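Long-range contact in FHA domain-containing protein DDL (Arabidopsis thaliana, PDB 3VPY), which probably recognises phosphothreonine on Dicer-like1 through its forkhead-associated (FHA) domain, linking it to the microRNA-processing machinery: residues E15-L28 with I117-E131. Numbering follows the deposited sequence.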
ATOM      1  N   GLU A  15      -5.901  10.161   4.189  1.00 21.52           N
ATOM      2  CA  GLU A  15      -4.641   9.987   4.905  1.00 21.83           C
ATOM      3  C   GLU A  15      -3.453  10.056   3.946  1.00 19.97           C
ATOM      4  O   GLU A  15      -3.506   9.494   2.855  1.00 19.39           O
ATOM      5  CB  GLU A  15      -4.631   8.635   5.616  1.00 22.58           C
ATOM      6  CG  GLU A  15      -5.493   8.598   6.848  1.00 27.30           C
ATOM      7  CD  GLU A  15      -4.674   8.709   8.120  1.00 33.00           C
ATOM      8  OE1 GLU A  15      -3.798   9.605   8.224  1.00 34.67           O
ATOM      9  OE2 GLU A  15      -4.910   7.883   9.015  1.00 34.78           O
ATOM     10  N   ARG A  16      -2.384  10.733   4.364  1.00 18.94           N
ATOM     11  CA  ARG A  16      -1.236  10.968   3.492  1.00 18.33           C
ATOM     12  C   ARG A  16      -0.250   9.806   3.482  1.00 17.26           C
ATOM     13  O   ARG A  16       0.939   9.944   3.809  1.00 17.25           O
ATOM     14  CB  ARG A  16      -0.550  12.305   3.828  1.00 19.41           C
ATOM     15  CG  ARG A  16      -1.451  13.517   3.614  1.00 20.14           C
ATOM     16  CD  ARG A  16      -0.668  14.822   3.557  1.00 20.26           C
ATOM     17  NE  ARG A  16      -1.498  15.886   2.982  1.00 20.13           N
ATOM     18  CZ  ARG A  16      -2.252  16.736   3.684  1.00 21.09           C
ATOM     19  NH1 ARG A  16      -2.277  16.706   5.016  1.00 21.32           N
ATOM     20  NH2 ARG A  16      -2.975  17.628   3.044  1.00 21.86           N
ATOM     21  N   TRP A  17      -0.727   8.646   3.071  1.00 15.21           N
ATOM     22  CA  TRP A  17       0.142   7.478   3.009  1.00 14.44           C
ATOM     23  C   TRP A  17       1.294   7.712   2.027  1.00 14.09           C
ATOM     24  O   TRP A  17       1.095   8.246   0.932  1.00 14.40           O
ATOM     25  CB  TRP A  17      -0.647   6.275   2.532  1.00 14.17           C
ATOM     26  CG  TRP A  17      -1.690   5.817   3.470  1.00 14.56           C
ATOM     27  CD1 TRP A  17      -3.015   6.146   3.443  1.00 15.74           C
ATOM     28  CD2 TRP A  17      -1.508   4.949   4.595  1.00 14.46           C
ATOM     29  NE1 TRP A  17      -3.682   5.509   4.479  1.00 15.46           N
ATOM     30  CE2 TRP A  17      -2.775   4.759   5.188  1.00 16.24           C
ATOM     31  CE3 TRP A  17      -0.393   4.291   5.144  1.00 15.73           C
ATOM     32  CZ2 TRP A  17      -2.964   3.957   6.325  1.00 16.04           C
ATOM     33  CZ3 TRP A  17      -0.583   3.485   6.273  1.00 16.09           C
ATOM     34  CH2 TRP A  17      -1.866   3.323   6.843  1.00 14.82           C
ATOM     35  N   ARG A  18       2.488   7.319   2.433  1.00 14.76           N
ATOM     36  CA  ARG A  18       3.672   7.410   1.579  1.00 14.78           C
ATOM     37  C   ARG A  18       4.454   6.124   1.697  1.00 14.66           C
ATOM     38  O   ARG A  18       4.326   5.414   2.679  1.00 14.02           O
ATOM     39  CB  ARG A  18       4.546   8.598   1.974  1.00 15.55           C
ATOM     40  CG  ARG A  18       3.864   9.967   1.805  1.00 17.06           C
ATOM     41  CD  ARG A  18       4.878  11.080   1.797  1.00 23.18           C
ATOM     42  NE  ARG A  18       5.403  11.375   3.127  1.00 28.14           N
ATOM     43  CZ  ARG A  18       6.316  12.322   3.367  1.00 30.47           C
ATOM     44  NH1 ARG A  18       6.811  13.036   2.367  1.00 33.40           N
ATOM     45  NH2 ARG A  18       6.748  12.548   4.600  1.00 32.28           N
ATOM     46  N   LEU A  19       5.262   5.837   0.688  1.00 14.19           N
ATOM     47  CA  LEU A  19       6.000   4.600   0.640  1.00 14.60           C
ATOM     48  C   LEU A  19       7.487   4.937   0.575  1.00 13.89           C
ATOM     49  O   LEU A  19       7.979   5.497  -0.427  1.00 13.66           O
ATOM     50  CB  LEU A  19       5.566   3.815  -0.615  1.00 15.25           C
ATOM     51  CG  LEU A  19       5.815   2.313  -0.687  1.00 15.21           C
ATOM     52  CD1 LEU A  19       5.128   1.552   0.468  1.00 13.53           C
ATOM     53  CD2 LEU A  19       5.401   1.766  -2.056  1.00 16.38           C
ATOM     54  N   TYR A  20       8.192   4.651   1.667  1.00 13.38           N
ATOM     55  CA  TYR A  20       9.635   4.852   1.747  1.00 13.65           C
ATOM     56  C   TYR A  20      10.322   3.704   1.032  1.00 13.43           C
ATOM     57  O   TYR A  20       9.906   2.553   1.153  1.00 15.28           O
ATOM     58  CB  TYR A  20      10.064   4.946   3.213  1.00 13.63           C
ATOM     59  CG  TYR A  20       9.637   6.263   3.829  1.00 14.28           C
ATOM     60  CD1 TYR A  20      10.546   7.307   3.952  1.00 15.52           C
ATOM     61  CD2 TYR A  20       8.311   6.491   4.210  1.00 15.58           C
ATOM     62  CE1 TYR A  20      10.170   8.517   4.464  1.00 15.64           C
ATOM     63  CE2 TYR A  20       7.921   7.709   4.731  1.00 13.72           C
ATOM     64  CZ  TYR A  20       8.871   8.717   4.874  1.00 14.77           C
ATOM     65  OH  TYR A  20       8.522   9.945   5.375  1.00 17.40           O
ATOM     66  N   VAL A  21      11.336   4.037   0.247  1.00 12.48           N
ATOM     67  CA  VAL A  21      12.065   3.063  -0.557  1.00 12.72           C
ATOM     68  C   VAL A  21      13.477   2.821  -0.021  1.00 13.98           C
ATOM     69  O   VAL A  21      14.176   3.762   0.409  1.00 14.89           O
ATOM     70  CB  VAL A  21      12.204   3.594  -1.987  1.00 13.01           C
ATOM     71  CG1 VAL A  21      12.810   2.516  -2.934  1.00 14.67           C
ATOM     72  CG2 VAL A  21      10.846   4.089  -2.508  1.00 14.19           C
ATOM     73  N   PHE A  22      13.905   1.564  -0.096  1.00 14.18           N
ATOM     74  CA  PHE A  22      15.271   1.197   0.250  1.00 15.59           C
ATOM     75  C   PHE A  22      15.884   0.531  -0.968  1.00 15.89           C
ATOM     76  O   PHE A  22      15.220  -0.257  -1.662  1.00 16.16           O
ATOM     77  CB  PHE A  22      15.300   0.264   1.457  1.00 16.45           C
ATOM     78  CG  PHE A  22      14.737   0.889   2.693  1.00 17.51           C
ATOM     79  CD1 PHE A  22      15.563   1.544   3.589  1.00 18.13           C
ATOM     80  CD2 PHE A  22      13.362   0.901   2.910  1.00 20.00           C
ATOM     81  CE1 PHE A  22      15.043   2.147   4.732  1.00 19.67           C
ATOM     82  CE2 PHE A  22      12.833   1.521   4.035  1.00 18.54           C
ATOM     83  CZ  PHE A  22      13.681   2.129   4.955  1.00 19.60           C
ATOM     84  N   LYS A  23      17.133   0.883  -1.241  1.00 17.29           N
ATOM     85  CA  LYS A  23      17.927   0.252  -2.287  1.00 18.79           C
ATOM     86  C   LYS A  23      19.134  -0.333  -1.568  1.00 18.63           C
ATOM     87  O   LYS A  23      19.938   0.416  -1.001  1.00 18.87           O
ATOM     88  CB  LYS A  23      18.340   1.325  -3.307  1.00 20.09           C
ATOM     89  CG  LYS A  23      19.334   0.925  -4.366  1.00 25.28           C
ATOM     90  CD  LYS A  23      19.431   2.069  -5.376  1.00 30.39           C
ATOM     91  CE  LYS A  23      20.236   1.700  -6.606  1.00 34.93           C
ATOM     92  NZ  LYS A  23      19.985   2.691  -7.706  1.00 37.64           N
ATOM     93  N   ASP A  24      19.255  -1.668  -1.596  1.00 19.19           N
ATOM     94  CA  ASP A  24      20.303  -2.368  -0.860  1.00 20.52           C
ATOM     95  C   ASP A  24      20.355  -1.902   0.600  1.00 19.68           C
ATOM     96  O   ASP A  24      21.440  -1.694   1.154  1.00 21.60           O
ATOM     97  CB  ASP A  24      21.668  -2.177  -1.555  1.00 22.27           C
ATOM     98  CG  ASP A  24      21.696  -2.748  -2.968  1.00 25.83           C
ATOM     99  OD1 ASP A  24      21.261  -3.900  -3.147  1.00 27.59           O
ATOM    100  OD2 ASP A  24      22.159  -2.043  -3.897  1.00 31.02           O
ATOM    101  N   GLY A  25      19.182  -1.705   1.206  1.00 18.51           N
ATOM    102  CA  GLY A  25      19.096  -1.397   2.626  1.00 18.46           C
ATOM    103  C   GLY A  25      19.298   0.058   3.017  1.00 18.81           C
ATOM    104  O   GLY A  25      19.218   0.393   4.202  1.00 19.54           O
ATOM    105  N   GLU A  26      19.534   0.926   2.035  1.00 17.37           N
ATOM    106  CA  GLU A  26      19.653   2.354   2.311  1.00 18.14           C
ATOM    107  C   GLU A  26      18.547   3.188   1.672  1.00 16.43           C
ATOM    108  O   GLU A  26      18.065   2.861   0.585  1.00 16.06           O
ATOM    109  CB  GLU A  26      21.030   2.878   1.917  1.00 18.96           C
ATOM    110  CG  GLU A  26      22.180   2.109   2.573  1.00 21.92           C
ATOM    111  CD  GLU A  26      22.414   2.475   4.041  1.00 23.27           C
ATOM    112  OE1 GLU A  26      21.544   3.102   4.665  1.00 21.20           O
ATOM    113  OE2 GLU A  26      23.492   2.133   4.563  1.00 25.76           O
ATOM    114  N   PRO A  27      18.132   4.259   2.364  1.00 15.18           N
ATOM    115  CA  PRO A  27      16.981   5.046   1.928  1.00 14.89           C
ATOM    116  C   PRO A  27      17.227   5.881   0.669  1.00 14.95           C
ATOM    117  O   PRO A  27      18.322   6.430   0.471  1.00 17.15           O
ATOM    118  CB  PRO A  27      16.729   5.979   3.113  1.00 14.84           C
ATOM    119  CG  PRO A  27      18.069   6.104   3.777  1.00 16.44           C
ATOM    120  CD  PRO A  27      18.682   4.758   3.644  1.00 16.27           C
ATOM    121  N   LEU A  28      16.204   5.984  -0.175  1.00 15.65           N
ATOM    122  CA  LEU A  28      16.194   7.060  -1.175  1.00 15.98           C
ATOM    123  C   LEU A  28      15.931   8.441  -0.545  1.00 15.77           C
ATOM    124  O   LEU A  28      15.594   8.565   0.623  1.00 15.36           O
ATOM    125  CB  LEU A  28      15.135   6.767  -2.241  1.00 15.90           C
ATOM    126  CG  LEU A  28      15.499   5.724  -3.298  1.00 19.06           C
ATOM    127  CD1 LEU A  28      15.875   4.366  -2.737  1.00 22.51           C
ATOM    128  CD2 LEU A  28      14.347   5.597  -4.258  1.00 20.84           C
ATOM    129  N   ILE A 117       7.310  -4.059   2.652  1.00 13.69           N
ATOM    130  CA  ILE A 117       6.858  -4.747   1.454  1.00 13.87           C
ATOM    131  C   ILE A 117       8.047  -5.041   0.560  1.00 13.30           C
ATOM    132  O   ILE A 117       8.916  -4.183   0.368  1.00 13.01           O
ATOM    133  CB  ILE A 117       5.867  -3.859   0.700  1.00 15.05           C
ATOM    134  CG1 ILE A 117       4.691  -3.522   1.626  1.00 17.93           C
ATOM    135  CG2 ILE A 117       5.385  -4.546  -0.561  1.00 16.35           C
ATOM    136  CD1 ILE A 117       3.795  -2.425   1.098  1.00 22.23           C
ATOM    137  N   LYS A 118       8.061  -6.242  -0.004  1.00 12.30           N
ATOM    138  CA  LYS A 118       9.114  -6.632  -0.955  1.00 13.76           C
ATOM    139  C   LYS A 118       8.480  -7.409  -2.084  1.00 13.67           C
ATOM    140  O   LYS A 118       7.628  -8.273  -1.832  1.00 13.78           O
ATOM    141  CB  LYS A 118      10.153  -7.512  -0.273  1.00 14.43           C
ATOM    142  CG  LYS A 118      11.320  -7.933  -1.168  1.00 18.60           C
ATOM    143  CD  LYS A 118      12.122  -9.018  -0.470  1.00 26.47           C
ATOM    144  CE  LYS A 118      13.424  -9.289  -1.147  1.00 30.18           C
ATOM    145  NZ  LYS A 118      14.445  -9.715  -0.122  1.00 35.09           N
ATOM    146  N   PHE A 119       8.921  -7.129  -3.310  1.00 12.95           N
ATOM    147  CA  PHE A 119       8.395  -7.823  -4.478  1.00 12.82           C
ATOM    148  C   PHE A 119       9.456  -8.780  -4.981  1.00 13.77           C
ATOM    149  O   PHE A 119      10.608  -8.391  -5.210  1.00 14.37           O
ATOM    150  CB  PHE A 119       7.978  -6.807  -5.563  1.00 12.47           C
ATOM    151  CG  PHE A 119       7.000  -5.775  -5.075  1.00 12.97           C
ATOM    152  CD1 PHE A 119       5.670  -6.135  -4.791  1.00 14.77           C
ATOM    153  CD2 PHE A 119       7.386  -4.444  -4.891  1.00 14.61           C
ATOM    154  CE1 PHE A 119       4.729  -5.172  -4.324  1.00 14.82           C
ATOM    155  CE2 PHE A 119       6.468  -3.479  -4.420  1.00 15.84           C
ATOM    156  CZ  PHE A 119       5.127  -3.856  -4.132  1.00 15.84           C
ATOM    157  N   GLY A 120       9.056 -10.037  -5.162  1.00 14.18           N
ATOM    158  CA  GLY A 120       9.929 -11.085  -5.629  1.00 15.78           C
ATOM    159  C   GLY A 120      11.197 -11.219  -4.810  1.00 16.36           C
ATOM    160  O   GLY A 120      11.153 -11.243  -3.576  1.00 17.10           O
ATOM    161  N   ASN A 121      12.330 -11.270  -5.506  1.00 16.69           N
ATOM    162  CA  ASN A 121      13.642 -11.377  -4.865  1.00 17.30           C
ATOM    163  C   ASN A 121      14.439 -10.085  -5.013  1.00 17.47           C
ATOM    164  O   ASN A 121      15.686 -10.089  -5.060  1.00 17.41           O
ATOM    165  CB  ASN A 121      14.394 -12.560  -5.467  1.00 19.36           C
ATOM    166  CG  ASN A 121      13.600 -13.845  -5.375  1.00 20.96           C
ATOM    167  OD1 ASN A 121      13.468 -14.594  -6.356  1.00 25.82           O
ATOM    168  ND2 ASN A 121      13.049 -14.109  -4.181  1.00 20.21           N
ATOM    169  N   SER A 122      13.694  -8.985  -5.089  1.00 16.68           N
ATOM    170  CA  SER A 122      14.271  -7.673  -5.316  1.00 16.71           C
ATOM    171  C   SER A 122      15.239  -7.287  -4.190  1.00 17.38           C
ATOM    172  O   SER A 122      15.080  -7.709  -3.046  1.00 18.94           O
ATOM    173  CB  SER A 122      13.162  -6.618  -5.491  1.00 15.78           C
ATOM    174  OG  SER A 122      13.737  -5.349  -5.715  1.00 17.89           O
ATOM    175  N   SER A 123      16.240  -6.499  -4.566  1.00 17.99           N
ATOM    176  CA  SER A 123      17.180  -5.841  -3.659  1.00 19.87           C
ATOM    177  C   SER A 123      16.564  -4.570  -3.048  1.00 19.63           C
ATOM    178  O   SER A 123      17.189  -3.906  -2.194  1.00 21.04           O
ATOM    179  CB  SER A 123      18.462  -5.493  -4.425  1.00 20.44           C
ATOM    180  OG  SER A 123      18.170  -4.807  -5.636  1.00 23.15           O
ATOM    181  N   ARG A 124      15.359  -4.223  -3.496  1.00 17.81           N
ATOM    182  CA  ARG A 124      14.631  -3.069  -2.949  1.00 17.31           C
ATOM    183  C   ARG A 124      13.544  -3.496  -1.976  1.00 17.42           C
ATOM    184  O   ARG A 124      13.039  -4.620  -2.051  1.00 16.66           O
ATOM    185  CB  ARG A 124      13.994  -2.248  -4.058  1.00 18.06           C
ATOM    186  CG  ARG A 124      14.976  -1.624  -4.948  1.00 20.21           C
ATOM    187  CD  ARG A 124      14.370  -0.482  -5.693  1.00 24.98           C
ATOM    188  NE  ARG A 124      15.451   0.128  -6.441  1.00 27.28           N
ATOM    189  CZ  ARG A 124      15.462   1.380  -6.856  1.00 27.06           C
ATOM    190  NH1 ARG A 124      14.420   2.174  -6.624  1.00 26.98           N
ATOM    191  NH2 ARG A 124      16.528   1.810  -7.518  1.00 28.79           N
ATOM    192  N   GLU A 125      13.198  -2.611  -1.046  1.00 16.64           N
ATOM    193  CA  GLU A 125      12.119  -2.877  -0.108  1.00 16.60           C
ATOM    194  C   GLU A 125      11.442  -1.559   0.165  1.00 15.14           C
ATOM    195  O   GLU A 125      12.016  -0.500  -0.067  1.00 15.11           O
ATOM    196  CB  GLU A 125      12.652  -3.413   1.212  1.00 17.74           C
ATOM    197  CG  GLU A 125      13.379  -4.723   1.144  1.00 23.46           C
ATOM    198  CD  GLU A 125      14.039  -4.990   2.452  1.00 30.59           C
ATOM    199  OE1 GLU A 125      15.247  -4.673   2.572  1.00 34.16           O
ATOM    200  OE2 GLU A 125      13.329  -5.464   3.366  1.00 32.32           O
ATOM    201  N   TYR A 126      10.223  -1.636   0.668  1.00 13.65           N
ATOM    202  CA  TYR A 126       9.409  -0.453   0.881  1.00 13.68           C
ATOM    203  C   TYR A 126       8.790  -0.486   2.270  1.00 14.47           C
ATOM    204  O   TYR A 126       8.427  -1.558   2.762  1.00 15.51           O
ATOM    205  CB  TYR A 126       8.286  -0.368  -0.164  1.00 14.19           C
ATOM    206  CG  TYR A 126       8.769  -0.455  -1.585  1.00 13.43           C
ATOM    207  CD1 TYR A 126       8.964   0.705  -2.337  1.00 16.41           C
ATOM    208  CD2 TYR A 126       9.062  -1.699  -2.170  1.00 15.05           C
ATOM    209  CE1 TYR A 126       9.407   0.634  -3.647  1.00 17.70           C
ATOM    210  CE2 TYR A 126       9.520  -1.790  -3.478  1.00 15.89           C
ATOM    211  CZ  TYR A 126       9.692  -0.608  -4.215  1.00 16.32           C
ATOM    212  OH  TYR A 126      10.156  -0.659  -5.508  1.00 18.15           O
ATOM    213  N   VAL A 127       8.684   0.681   2.897  1.00 12.93           N
ATOM    214  CA  VAL A 127       8.013   0.801   4.185  1.00 12.84           C
ATOM    215  C   VAL A 127       6.880   1.826   4.092  1.00 12.59           C
ATOM    216  O   VAL A 127       7.083   2.955   3.604  1.00 12.50           O
ATOM    217  CB  VAL A 127       9.000   1.235   5.310  1.00 13.46           C
ATOM    218  CG1 VAL A 127       8.247   1.608   6.585  1.00 14.94           C
ATOM    219  CG2 VAL A 127       9.983   0.113   5.592  1.00 14.45           C
ATOM    220  N   LEU A 128       5.695   1.412   4.537  1.00 11.85           N
ATOM    221  CA  LEU A 128       4.496   2.227   4.435  1.00 12.18           C
ATOM    222  C   LEU A 128       4.326   3.070   5.684  1.00 12.49           C
ATOM    223  O   LEU A 128       4.413   2.563   6.794  1.00 13.29           O
ATOM    224  CB  LEU A 128       3.277   1.315   4.249  1.00 12.61           C
ATOM    225  CG  LEU A 128       1.943   2.018   4.058  1.00 13.98           C
ATOM    226  CD1 LEU A 128       1.896   2.866   2.766  1.00 13.76           C
ATOM    227  CD2 LEU A 128       0.835   0.951   4.052  1.00 13.30           C
ATOM    228  N   LEU A 129       4.106   4.372   5.502  1.00 12.58           N
ATOM    229  CA  LEU A 129       3.868   5.269   6.636  1.00 14.84           C
ATOM    230  C   LEU A 129       2.904   6.357   6.240  1.00 16.15           C
ATOM    231  O   LEU A 129       2.689   6.610   5.059  1.00 16.38           O
ATOM    232  CB  LEU A 129       5.173   5.959   7.063  1.00 15.71           C
ATOM    233  CG  LEU A 129       6.242   5.314   7.942  1.00 18.59           C
ATOM    234  CD1 LEU A 129       7.242   6.410   8.382  1.00 21.89           C
ATOM    235  CD2 LEU A 129       5.668   4.585   9.175  1.00 19.41           C
ATOM    236  N   HIS A 130       2.383   7.058   7.239  1.00 18.98           N
ATOM    237  CA  HIS A 130       1.817   8.372   7.006  1.00 21.06           C
ATOM    238  C   HIS A 130       2.208   9.335   8.126  1.00 22.51           C
ATOM    239  O   HIS A 130       2.612   8.904   9.219  1.00 23.50           O
ATOM    240  CB  HIS A 130       0.295   8.304   6.806  1.00 20.70           C
ATOM    241  CG  HIS A 130      -0.473   7.815   7.992  1.00 23.31           C
ATOM    242  ND1 HIS A 130      -0.700   8.596   9.105  1.00 24.42           N
ATOM    243  CD2 HIS A 130      -1.134   6.652   8.207  1.00 22.74           C
ATOM    244  CE1 HIS A 130      -1.430   7.920   9.975  1.00 24.28           C
ATOM    245  NE2 HIS A 130      -1.705   6.736   9.455  1.00 24.74           N
ATOM    246  N   GLU A 131       2.088  10.632   7.859  1.00 23.73           N
ATOM    247  CA  GLU A 131       2.431  11.663   8.827  1.00 25.66           C
ATOM    248  C   GLU A 131       1.528  11.673  10.076  1.00 27.21           C
ATOM    249  O   GLU A 131       0.416  11.128  10.076  1.00 26.56           O
ATOM    250  CB  GLU A 131       2.382  13.051   8.162  1.00 26.03           C
ATOM    251  CG  GLU A 131       0.978  13.506   7.768  1.00 27.08           C
ATOM    252  CD  GLU A 131       0.916  14.983   7.412  1.00 26.35           C
ATOM    253  OE1 GLU A 131       1.972  15.654   7.438  1.00 28.95           O
ATOM    254  OE2 GLU A 131      -0.197  15.477   7.124  1.00 27.55           O
TER
HETATM  255  O   HOH W   1       2.620  11.633   5.099  1.00 22.99           O
HETATM  256  O   HOH W   2      18.490  -2.341  -4.493  1.00 40.46           O
HETATM  257  O   HOH W   3      16.727  -2.758   0.379  1.00 20.49           O
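Leu19 and Tyr126 pack on the buried face of an antiparallel strand pair, 18-23 with 124-129, that joins the first strand of the FHA beta sandwich to its last. Leu19 CG lies 3.7 Å from Tyr126 CB; Val21 lies beside Tyr126, pointing the same way, its CG2 3.9 Å from ring atom CD1. Further along, Leu128 CG presses on Trp17 CE3 at 3.4 Å; CG anti to the backbone N (chi1 -177°) turns both Leu128 methyls to the indole. His130 puts its CD2 edge over a face of Trp17, T-shaped with planes 85° apart, while Glu15 OE1 sits over a His130 face and ND1 donates to Glu131 O, fixing the ring's rotation. Tyr67 and Pro85 of the other sheet also touch Trp17. The opposite face is partly exposed, with a few close touches: Phe22 CE2 to Val127 CG2 (3.5 Å), Tyr20 CE2 to Leu129 CD1 (3.9 Å). Paired backbone bonds at Arg18-Leu129, Tyr20-Val127 and Phe22-Glu125 set the register. Water bridges Arg16 O and Glu131 N; the same residues form a salt bridge, NH1 to OE2 (3.2 Å), planes 87° apart. Another water joins Gly25 N, Ser123 O and Glu125 OE1. From Trp17 to Val21 the inner face is thus largely apolar, turned to the other sheet; it becomes cationic at Lys23 and Arg124, whose close like charges solvent probably eases.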